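Local coordinates for protein HTH-type transcriptional regulator PrpR (Mycobacterium tuberculosis, PDB 6D2S) that regulates, as a DNA-binding transcription factor, expression of the enzymes that break down short-chain fatty acids through the glyoxylate and methylcitrate cycles, including propionate derived from cholesterol, at residues Arg139-Ala144 / Asp153-Arg158; Pro182-Arg187 / Arg238-Val243; Glu26-Glu31 / Asn128-Ala133. All coordinates share one frame; numbering follows the deposited sequence. Where two conformers were deposited one is given.

Overall arrangement
After helix 3-13 the chain enters helix 19-31, whose segment Glu26-Glu31 meets Asn128-Ala133 of helix 116-135, 97 residues on; this long loop, closed by interaction 3, holds the three-stranded mixed sheet and helix 84-99. Interaction 1 follows almost at once, joining helices 138-147 and 152-159 across a short turn. It touches interaction 3 through Arg139, whose backbone N probably hydrogen-bonds to Glu26 OE2. Interaction 2 comes last, linking two non-adjacent strands of the five-stranded antiparallel sheet in the C-terminal regulator part, its centre about 19 Å from that of interaction 1. The three contacts lie in series; none nests in or crosses another.

Interaction 1: Arg139-Ala144 / Asp153-Arg158; sequences REFHRA and DLLGRR
Arg158 lays its guanidinium over Ala144, with the methyl CB of the alanine sitting above the centre of one face, 3.6 Å from Arg158 CZ. The aliphatic part of the arginine reaches across extended from CG to NE, with CG pointing opposite the backbone N (chi1 171°), and this stretch brings the flat group over the neighbouring helix. In the plane of the guanidinium, at its edge, a bridging water accepts a hydrogen bond from Arg158 NE at 2.8 Å and donates one to Glu140 OE2 at 2.6 Å. Arg158 and Glu140 are thereby joined through water, their charged atoms Arg158 NH2 and Glu140 OE2 lying 5.1 Å apart; Thr36 OG1 is a further hydrogen-bond partner of that carboxylate oxygen. The motif is an α-helical hairpin within the IrrE N-terminal-like part of the chain: helices 138-147 and 152-159 run roughly antiparallel, at 140° between their short segments, with axes 11.3 Å apart. At this spacing side chains make the contact, with Ala144 and Leu155 having the nearest CA atoms. From a different side of Ala144 CB, Leu155 points its CB at the partner helix and lodges CD2 3.8 Å from Ala144 CB. The same leucine methyl meets the Phe141 ring obliquely, 4.2 Å from CE1, the two side chains crossing at about a right angle. Phe141 starts out facing away from helix 152-159, and only the end of its ring comes back to the leucine. Helix 163-170 adds to these apolar contacts, Val166 touching Leu155 and Leu170 touching Phe141.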
loop_
_atom_site.group_PDB
_atom_site.type_symbol
_atom_site.label_atom_id
_atom_site.label_comp_id
_atom_site.label_asym_id
_atom_site.label_seq_id
_atom_site.Cartn_x
_atom_site.Cartn_y
_atom_site.Cartn_z
ATOM N N ARG A 139 11.014 -9.663 -1.383
ATOM C CA ARG A 139 11.625 -10.714 -0.578
ATOM C C ARG A 139 12.070 -10.179 0.775
ATOM O O ARG A 139 11.910 -10.847 1.804
ATOM C CB ARG A 139 12.813 -11.338 -1.319
ATOM C CG ARG A 139 12.434 -12.182 -2.526
ATOM C CD ARG A 139 13.663 -12.880 -3.088
ATOM N NE ARG A 139 13.362 -13.678 -4.271
ATOM C CZ ARG A 139 14.272 -14.350 -4.971
ATOM N NH1 ARG A 139 15.548 -14.322 -4.605
ATOM N NH2 ARG A 139 13.908 -15.049 -6.038
ATOM N N GLU A 140 12.649 -8.981 0.788
ATOM C CA GLU A 140 13.072 -8.382 2.047
ATOM C C GLU A 140 11.876 -8.120 2.954
ATOM O O GLU A 140 11.931 -8.388 4.162
ATOM C CB GLU A 140 13.839 -7.082 1.772
ATOM C CG GLU A 140 14.266 -6.353 3.036
ATOM C CD GLU A 140 15.079 -5.092 2.753
ATOM O OE1 GLU A 140 15.657 -4.978 1.651
ATOM O OE2 GLU A 140 15.125 -4.216 3.638
ATOM N N PHE A 141 10.791 -7.580 2.395
ATOM C CA PHE A 141 9.610 -7.279 3.193
ATOM C C PHE A 141 8.947 -8.555 3.699
ATOM O O PHE A 141 8.546 -8.639 4.871
ATOM C CB PHE A 141 8.627 -6.451 2.359
ATOM C CG PHE A 141 7.390 -6.059 3.103
ATOM C CD1 PHE A 141 7.440 -5.081 4.087
ATOM C CD2 PHE A 141 6.161 -6.663 2.807
ATOM C CE1 PHE A 141 6.284 -4.714 4.788
ATOM C CE2 PHE A 141 5.011 -6.300 3.496
ATOM C CZ PHE A 141 5.072 -5.330 4.491
ATOM N N HIS A 142 8.832 -9.559 2.827
ATOM C CA HIS A 142 8.257 -10.843 3.230
ATOM C C HIS A 142 9.062 -11.460 4.360
ATOM O O HIS A 142 8.497 -11.914 5.366
ATOM C CB HIS A 142 8.196 -11.784 2.021
ATOM C CG HIS A 142 7.573 -13.116 2.315
ATOM N ND1 HIS A 142 8.306 -14.203 2.744
ATOM C CD2 HIS A 142 6.291 -13.538 2.229
ATOM C CE1 HIS A 142 7.499 -15.236 2.917
ATOM N NE2 HIS A 142 6.271 -14.861 2.602
ATOM N N ARG A 143 10.394 -11.481 4.210
ATOM C CA ARG A 143 11.250 -12.005 5.269
ATOM C C ARG A 143 11.055 -11.228 6.565
ATOM O O ARG A 143 10.988 -11.825 7.647
ATOM C CB ARG A 143 12.714 -11.965 4.822
ATOM C CG ARG A 143 13.711 -12.501 5.838
ATOM C CD ARG A 143 15.127 -12.569 5.251
ATOM N NE ARG A 143 15.678 -11.250 4.927
ATOM C CZ ARG A 143 15.784 -10.756 3.694
ATOM N NH1 ARG A 143 15.375 -11.468 2.650
ATOM N NH2 ARG A 143 16.301 -9.547 3.503
ATOM N N ALA A 144 10.947 -9.901 6.476
ATOM C CA ALA A 144 10.763 -9.091 7.677
ATOM C C ALA A 144 9.410 -9.355 8.316
ATOM O O ALA A 144 9.296 -9.405 9.548
ATOM C CB ALA A 144 10.905 -7.602 7.339
ATOM N N ASP A 153 3.198 -2.278 13.158
ATOM C CA ASP A 153 3.921 -1.113 13.668
ATOM C C ASP A 153 5.437 -1.293 13.579
ATOM O O ASP A 153 6.160 -0.363 13.190
ATOM C CB ASP A 153 3.493 -0.844 15.107
ATOM C CG ASP A 153 2.058 -0.356 15.196
ATOM O OD1 ASP A 153 1.763 0.710 14.618
ATOM O OD2 ASP A 153 1.221 -1.047 15.814
ATOM N N LEU A 154 5.949 -2.464 13.965
ATOM C CA LEU A 154 7.392 -2.676 13.861
ATOM C C LEU A 154 7.851 -2.708 12.407
ATOM O O LEU A 154 8.951 -2.234 12.092
ATOM C CB LEU A 154 7.802 -3.963 14.573
ATOM C CG LEU A 154 7.708 -3.954 16.098
ATOM C CD1 LEU A 154 8.309 -5.242 16.669
ATOM C CD2 LEU A 154 8.398 -2.725 16.679
ATOM N N LEU A 155 7.043 -3.285 11.510
ATOM C CA LEU A 155 7.362 -3.213 10.085
ATOM C C LEU A 155 7.410 -1.764 9.609
ATOM O O LEU A 155 8.305 -1.380 8.848
ATOM C CB LEU A 155 6.329 -3.998 9.269
ATOM C CG LEU A 155 6.434 -5.524 9.349
ATOM C CD1 LEU A 155 5.149 -6.178 8.834
ATOM C CD2 LEU A 155 7.640 -5.972 8.534
ATOM N N GLY A 156 6.449 -0.949 10.045
ATOM C CA GLY A 156 6.462 0.451 9.653
ATOM C C GLY A 156 7.709 1.168 10.135
ATOM O O GLY A 156 8.355 1.907 9.384
ATOM N N ARG A 157 8.065 0.961 11.400
ATOM C CA ARG A 157 9.272 1.588 11.929
ATOM C C ARG A 157 10.520 1.062 11.232
ATOM O O ARG A 157 11.460 1.823 10.970
ATOM C CB ARG A 157 9.355 1.362 13.437
ATOM C CG ARG A 157 8.295 2.124 14.199
ATOM C CD ARG A 157 8.673 2.291 15.661
ATOM N NE ARG A 157 8.213 1.172 16.472
ATOM C CZ ARG A 157 6.990 1.086 16.981
ATOM N NH1 ARG A 157 6.109 2.053 16.754
ATOM N NH2 ARG A 157 6.647 0.037 17.716
ATOM N N ARG A 158 10.545 -0.232 10.919
ATOM C CA ARG A 158 11.717 -0.808 10.266
ATOM C C ARG A 158 11.943 -0.212 8.883
ATOM O O ARG A 158 13.085 0.105 8.515
ATOM C CB ARG A 158 11.565 -2.323 10.161
ATOM C CG ARG A 158 12.640 -2.983 9.301
ATOM C CD ARG A 158 12.807 -4.444 9.676
ATOM N NE ARG A 158 13.568 -5.186 8.678
ATOM C CZ ARG A 158 13.990 -6.436 8.849
ATOM N NH1 ARG A 158 13.734 -7.071 9.985
ATOM N NH2 ARG A 158 14.672 -7.046 7.889
HETATM O O HOH W 1 14.898 -4.706 6.208
#

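Interaction 2: Pro182-Arg187 / Arg238-Val243; sequences PFIFVR and RSYFWV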
loop_
_atom_site.group_PDB
_atom_site.type_symbol
_atom_site.label_atom_id
_atom_site.label_comp_id
_atom_site.label_asym_id
_atom_site.label_seq_id
_atom_site.Cartn_x
_atom_site.Cartn_y
_atom_site.Cartn_z
ATOM N N PRO A 182 -2.566 -14.791 3.494
ATOM C CA PRO A 182 -3.590 -14.134 2.665
ATOM C C PRO A 182 -4.496 -13.268 3.530
ATOM O O PRO A 182 -5.143 -13.766 4.455
ATOM C CB PRO A 182 -4.362 -15.311 2.044
ATOM C CG PRO A 182 -3.675 -16.550 2.488
ATOM C CD PRO A 182 -2.789 -16.238 3.632
ATOM N N PHE A 183 -4.534 -11.969 3.241
ATOM C CA PHE A 183 -5.319 -11.020 4.024
ATOM C C PHE A 183 -6.474 -10.451 3.211
ATOM O O PHE A 183 -6.385 -10.313 1.988
ATOM C CB PHE A 183 -4.473 -9.837 4.510
ATOM C CG PHE A 183 -3.486 -10.171 5.596
ATOM C CD1 PHE A 183 -3.917 -10.441 6.890
ATOM C CD2 PHE A 183 -2.116 -10.161 5.329
ATOM C CE1 PHE A 183 -3.004 -10.718 7.892
ATOM C CE2 PHE A 183 -1.194 -10.428 6.327
ATOM C CZ PHE A 183 -1.638 -10.711 7.611
ATOM N N ILE A 184 -7.566 -10.121 3.914
ATOM C CA ILE A 184 -8.551 -9.154 3.439
ATOM C C ILE A 184 -8.135 -7.786 3.954
ATOM O O ILE A 184 -7.926 -7.612 5.161
ATOM C CB ILE A 184 -9.964 -9.500 3.944
ATOM C CG1 ILE A 184 -10.411 -10.879 3.460
ATOM C CG2 ILE A 184 -10.951 -8.395 3.550
ATOM C CD1 ILE A 184 -11.628 -11.392 4.204
ATOM N N PHE A 185 -8.018 -6.816 3.054
ATOM C CA PHE A 185 -7.676 -5.447 3.427
ATOM C C PHE A 185 -8.942 -4.595 3.428
ATOM O O PHE A 185 -9.702 -4.608 2.456
ATOM C CB PHE A 185 -6.631 -4.883 2.463
ATOM C CG PHE A 185 -6.330 -3.422 2.651
ATOM C CD1 PHE A 185 -7.094 -2.450 2.014
ATOM C CD2 PHE A 185 -5.266 -3.017 3.435
ATOM C CE1 PHE A 185 -6.807 -1.101 2.175
ATOM C CE2 PHE A 185 -4.965 -1.667 3.591
ATOM C CZ PHE A 185 -5.737 -0.709 2.965
ATOM N N VAL A 186 -9.179 -3.872 4.522
ATOM C CA VAL A 186 -10.365 -3.033 4.655
ATOM C C VAL A 186 -9.939 -1.646 5.110
ATOM O O VAL A 186 -9.204 -1.504 6.094
ATOM C CB VAL A 186 -11.390 -3.624 5.645
ATOM C CG1 VAL A 186 -12.546 -2.637 5.857
ATOM C CG2 VAL A 186 -11.917 -4.950 5.136
ATOM N N ARG A 187 -10.403 -0.631 4.396
ATOM C CA ARG A 187 -10.227 0.757 4.789
ATOM C C ARG A 187 -11.592 1.428 4.833
ATOM O O ARG A 187 -12.428 1.205 3.952
ATOM C CB ARG A 187 -9.309 1.498 3.819
ATOM C CG ARG A 187 -9.115 2.956 4.179
ATOM C CD ARG A 187 -8.215 3.659 3.189
ATOM N NE ARG A 187 -8.665 3.489 1.812
ATOM C CZ ARG A 187 -9.737 4.084 1.298
ATOM N NH1 ARG A 187 -10.480 4.879 2.056
ATOM N NH2 ARG A 187 -10.068 3.881 0.032
ATOM N N ARG A 238 -16.288 -19.313 7.983
ATOM C CA ARG A 238 -15.012 -19.419 8.670
ATOM C C ARG A 238 -14.764 -18.169 9.502
ATOM O O ARG A 238 -15.287 -17.092 9.208
ATOM C CB ARG A 238 -13.874 -19.642 7.671
ATOM C CG ARG A 238 -14.065 -20.928 6.867
ATOM C CD ARG A 238 -12.845 -21.278 6.064
ATOM N NE ARG A 238 -11.670 -21.454 6.910
ATOM C CZ ARG A 238 -11.292 -22.612 7.440
ATOM N NH1 ARG A 238 -12.003 -23.711 7.217
ATOM N NH2 ARG A 238 -10.198 -22.671 8.190
ATOM N N SER A 239 -13.971 -18.334 10.558
ATOM C CA SER A 239 -13.621 -17.229 11.434
ATOM C C SER A 239 -12.362 -16.545 10.931
ATOM O O SER A 239 -11.426 -17.203 10.472
ATOM C CB SER A 239 -13.406 -17.712 12.867
ATOM O OG SER A 239 -14.593 -18.315 13.372
ATOM N N TYR A 240 -12.349 -15.220 11.039
ATOM C CA TYR A 240 -11.216 -14.405 10.632
ATOM C C TYR A 240 -10.696 -13.641 11.836
ATOM O O TYR A 240 -11.475 -13.187 12.680
ATOM C CB TYR A 240 -11.602 -13.445 9.506
ATOM C CG TYR A 240 -11.798 -14.170 8.195
ATOM C CD1 TYR A 240 -10.856 -14.083 7.170
ATOM C CD2 TYR A 240 -12.906 -14.981 8.000
ATOM C CE1 TYR A 240 -11.040 -14.777 5.977
ATOM C CE2 TYR A 240 -13.098 -15.669 6.819
ATOM C CZ TYR A 240 -12.169 -15.568 5.814
ATOM O OH TYR A 240 -12.387 -16.270 4.645
ATOM N N PHE A 241 -9.373 -13.538 11.921
ATOM C CA PHE A 241 -8.724 -12.725 12.932
ATOM C C PHE A 241 -8.435 -11.356 12.326
ATOM O O PHE A 241 -7.816 -11.263 11.259
ATOM C CB PHE A 241 -7.437 -13.393 13.423
ATOM C CG PHE A 241 -6.868 -12.759 14.657
ATOM C CD1 PHE A 241 -6.996 -13.374 15.888
ATOM C CD2 PHE A 241 -6.236 -11.530 14.594
ATOM C CE1 PHE A 241 -6.490 -12.789 17.031
ATOM C CE2 PHE A 241 -5.732 -10.939 15.739
ATOM C CZ PHE A 241 -5.849 -11.568 16.950
ATOM N N TRP A 242 -8.896 -10.305 12.997
ATOM C CA TRP A 242 -8.862 -8.952 12.466
ATOM C C TRP A 242 -7.989 -8.066 13.340
ATOM O O TRP A 242 -8.061 -8.127 14.571
ATOM C CB TRP A 242 -10.274 -8.364 12.377
ATOM C CG TRP A 242 -11.099 -8.956 11.266
ATOM C CD1 TRP A 242 -11.974 -10.003 11.350
ATOM C CD2 TRP A 242 -11.114 -8.530 9.899
ATOM N NE1 TRP A 242 -12.528 -10.254 10.115
ATOM C CE2 TRP A 242 -12.022 -9.358 9.211
ATOM C CE3 TRP A 242 -10.451 -7.521 9.194
ATOM C CZ2 TRP A 242 -12.283 -9.211 7.852
ATOM C CZ3 TRP A 242 -10.706 -7.381 7.846
ATOM C CH2 TRP A 242 -11.616 -8.220 7.190
ATOM N N VAL A 243 -7.160 -7.243 12.696
ATOM C CA VAL A 243 -6.358 -6.236 13.385
ATOM C C VAL A 243 -6.581 -4.915 12.667
ATOM O O VAL A 243 -6.529 -4.864 11.434
ATOM C CB VAL A 243 -4.862 -6.608 13.398
ATOM C CG1 VAL A 243 -4.068 -5.584 14.185
ATOM C CG2 VAL A 243 -4.674 -8.004 13.978
#
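The indole of Trp242 presents its six-membered ring to two branched side chains: Ile184 CG2 lies at the ring edge, near its plane, 3.7 Å from CH2, while Val186 CG2 comes in obliquely, 3.8 Å from CZ3. Tyr240 meets Ile184 obliquely as well, its CE1 standing 3.9 Å from Ile184 CD1. Ile184 thus touches both aromatics, one with each branch. Its CG1 branch, opposite the carbonyl carbon (chi1 -60°), carries CD1 to the tyrosine, and CG2 turns to the tryptophan. Val186 and Trp242 cross at about a right angle. The polar end of Tyr240 is held elsewhere, OH hydrogen-bonding to Asp236 OD2, while ring carbons meet the isoleucine. No hydrogen bond joins the two segments, whose short strand axes approach to 9.1 Å at an angle of 49°, in keeping with a twisted sheet. The sheet belongs to the C-terminal short-chain fatty acyl-CoA regulator region, a family placed in the GAF clan. Strand 261-268 runs between strands 183-189 and 239-247, pairing with both; Ile184 and Val186 bond through their backbones to Gly266 and Gly264. The contact thus bridges over this glycine-bearing central strand, flanked by strand 194-198, where Lys196 touches Ile184, and by strand 228-233, where Ala232 touches Trp242.

Interaction 3: Glu26-Glu31 / Asn128-Ala133; sequences ERMFTE and NYFAGA
Phe130 and Met28 meet where helix 116-135, part of the IrrE N-terminal-like region, packs against helix 19-31. Phe130 CG lies opposite the backbone N (chi1 177°), which sends the ring out from the helix although its CB does not aim straight at the partner. Met28 CE lies at the ring edge, near its plane, 4.1 Å from Phe130 CZ. The methionine reaches it with an extended chain that bends only at its end (chi3 -49°), presenting the terminal methyl, and the two side chains cross at about a right angle. Three residues on, Ala133 is where the backbones come closest, its CA 6.8 Å from that of Glu26; Ala133 O and Glu26 N are 4.5 Å apart. The small methyl of Ala133 rests on Asp22 and Ala25 of helix 19-31. Helix 84-99 packs against both Met28 and Phe130, Leu95 touching the first and Ala96 the second, so helices 19-31, 84-99 and 116-135 share one buried apolar seam. Glu26 turns its carboxylate elsewhere: OE2 probably accepts from Arg139 N, and OE1 forms a salt bridge with Arg175. The direct side-chain contact between the segments is therefore apolar, a methyl against a ring edge, while the polar bonds of the Glu26 carboxylate run to residues outside them.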
loop_
_atom_site.group_PDB
_atom_site.type_symbol
_atom_site.label_atom_id
_atom_site.label_comp_id
_atom_site.label_asym_id
_atom_site.label_seq_id
_atom_site.Cartn_x
_atom_site.Cartn_y
_atom_site.Cartn_z
ATOM N N GLU A 26 11.520 -4.427 -7.425
ATOM C CA GLU A 26 12.518 -5.114 -6.615
ATOM C C GLU A 26 13.863 -5.156 -7.330
ATOM O O GLU A 26 14.917 -4.958 -6.710
ATOM C CB GLU A 26 12.028 -6.531 -6.283
ATOM C CG GLU A 26 12.881 -7.215 -5.225
ATOM C CD GLU A 26 12.303 -8.545 -4.767
ATOM O OE1 GLU A 26 11.507 -9.146 -5.525
ATOM O OE2 GLU A 26 12.660 -8.996 -3.656
ATOM N N ARG A 27 13.849 -5.406 -8.639
ATOM C CA ARG A 27 15.109 -5.433 -9.377
ATOM C C ARG A 27 15.740 -4.047 -9.441
ATOM O O ARG A 27 16.965 -3.909 -9.309
ATOM C CB ARG A 27 14.882 -6.012 -10.775
ATOM C CG ARG A 27 14.483 -7.490 -10.731
ATOM C CD ARG A 27 14.367 -8.144 -12.107
ATOM N NE ARG A 27 13.155 -7.746 -12.821
ATOM C CZ ARG A 27 12.548 -8.499 -13.734
ATOM N NH1 ARG A 27 13.029 -9.698 -14.033
ATOM N NH2 ARG A 27 11.453 -8.058 -14.338
ATOM N N MET A 28 14.928 -3.003 -9.619
ATOM C CA MET A 28 15.500 -1.662 -9.659
ATOM C C MET A 28 16.074 -1.271 -8.303
ATOM O O MET A 28 17.156 -0.673 -8.230
ATOM C CB MET A 28 14.454 -0.645 -10.117
ATOM C CG MET A 28 15.059 0.686 -10.506
ATOM S SD MET A 28 13.791 1.814 -11.105
ATOM C CE MET A 28 12.951 0.769 -12.289
ATOM N N PHE A 29 15.358 -1.596 -7.222
ATOM C CA PHE A 29 15.866 -1.372 -5.871
ATOM C C PHE A 29 17.219 -2.051 -5.679
ATOM O O PHE A 29 18.181 -1.430 -5.211
ATOM C CB PHE A 29 14.832 -1.887 -4.860
ATOM C CG PHE A 29 15.205 -1.680 -3.406
ATOM C CD1 PHE A 29 16.143 -2.495 -2.785
ATOM C CD2 PHE A 29 14.563 -0.704 -2.650
ATOM C CE1 PHE A 29 16.464 -2.325 -1.438
ATOM C CE2 PHE A 29 14.878 -0.518 -1.307
ATOM C CZ PHE A 29 15.835 -1.335 -0.698
ATOM N N THR A 30 17.315 -3.327 -6.071
ATOM C CA THR A 30 18.523 -4.112 -5.832
ATOM C C THR A 30 19.662 -3.686 -6.754
ATOM O O THR A 30 20.800 -3.500 -6.304
ATOM C CB THR A 30 18.212 -5.603 -6.013
ATOM O OG1 THR A 30 17.192 -5.985 -5.084
ATOM C CG2 THR A 30 19.465 -6.449 -5.771
ATOM N N GLU A 31 19.376 -3.529 -8.051
ATOM C CA GLU A 31 20.427 -3.193 -9.008
ATOM C C GLU A 31 20.978 -1.789 -8.799
ATOM O O GLU A 31 22.126 -1.523 -9.174
ATOM C CB GLU A 31 19.910 -3.345 -10.438
ATOM C CG GLU A 31 19.690 -4.791 -10.855
ATOM C CD GLU A 31 19.192 -4.926 -12.282
ATOM O OE1 GLU A 31 18.821 -3.898 -12.889
ATOM O OE2 GLU A 31 19.171 -6.065 -12.798
ATOM N N ASN A 128 1.063 3.651 -7.980
ATOM C CA ASN A 128 1.080 3.529 -6.524
ATOM C C ASN A 128 1.516 2.136 -6.100
ATOM O O ASN A 128 2.253 1.984 -5.118
ATOM C CB ASN A 128 -0.301 3.825 -5.932
ATOM C CG ASN A 128 -0.674 5.283 -6.007
ATOM O OD1 ASN A 128 0.184 6.161 -6.046
ATOM N ND2 ASN A 128 -1.965 5.550 -6.025
ATOM N N TYR A 129 1.019 1.102 -6.788
ATOM C CA TYR A 129 1.453 -0.264 -6.490
ATOM C C TYR A 129 2.968 -0.395 -6.615
ATOM O O TYR A 129 3.641 -0.966 -5.739
ATOM C CB TYR A 129 0.739 -1.263 -7.428
ATOM C CG TYR A 129 1.142 -2.711 -7.172
ATOM C CD1 TYR A 129 2.342 -3.206 -7.655
ATOM C CD2 TYR A 129 0.316 -3.569 -6.437
ATOM C CE1 TYR A 129 2.733 -4.518 -7.411
ATOM C CE2 TYR A 129 0.697 -4.883 -6.184
ATOM C CZ TYR A 129 1.905 -5.350 -6.681
ATOM O OH TYR A 129 2.291 -6.656 -6.449
ATOM N N PHE A 130 3.518 0.099 -7.724
ATOM C CA PHE A 130 4.965 0.081 -7.920
ATOM C C PHE A 130 5.690 0.785 -6.778
ATOM O O PHE A 130 6.716 0.291 -6.288
ATOM C CB PHE A 130 5.311 0.744 -9.258
ATOM C CG PHE A 130 6.788 0.850 -9.522
ATOM C CD1 PHE A 130 7.467 -0.160 -10.192
ATOM C CD2 PHE A 130 7.499 1.974 -9.104
ATOM C CE1 PHE A 130 8.829 -0.051 -10.448
ATOM C CE2 PHE A 130 8.854 2.084 -9.355
ATOM C CZ PHE A 130 9.520 1.075 -10.025
ATOM N N ALA A 131 5.187 1.952 -6.359
ATOM C CA ALA A 131 5.856 2.690 -5.287
ATOM C C ALA A 131 5.879 1.874 -4.002
ATOM O O ALA A 131 6.902 1.810 -3.317
ATOM C CB ALA A 131 5.173 4.040 -5.053
ATOM N N GLY A 132 4.764 1.220 -3.672
ATOM C CA GLY A 132 4.760 0.331 -2.517
ATOM C C GLY A 132 5.748 -0.813 -2.656
ATOM O O GLY A 132 6.386 -1.214 -1.681
ATOM N N ALA A 133 5.873 -1.369 -3.863
ATOM C CA ALA A 133 6.761 -2.503 -4.071
ATOM C C ALA A 133 8.219 -2.075 -4.148
ATOM O O ALA A 133 9.105 -2.912 -3.973
ATOM C CB ALA A 133 6.376 -3.268 -5.340
#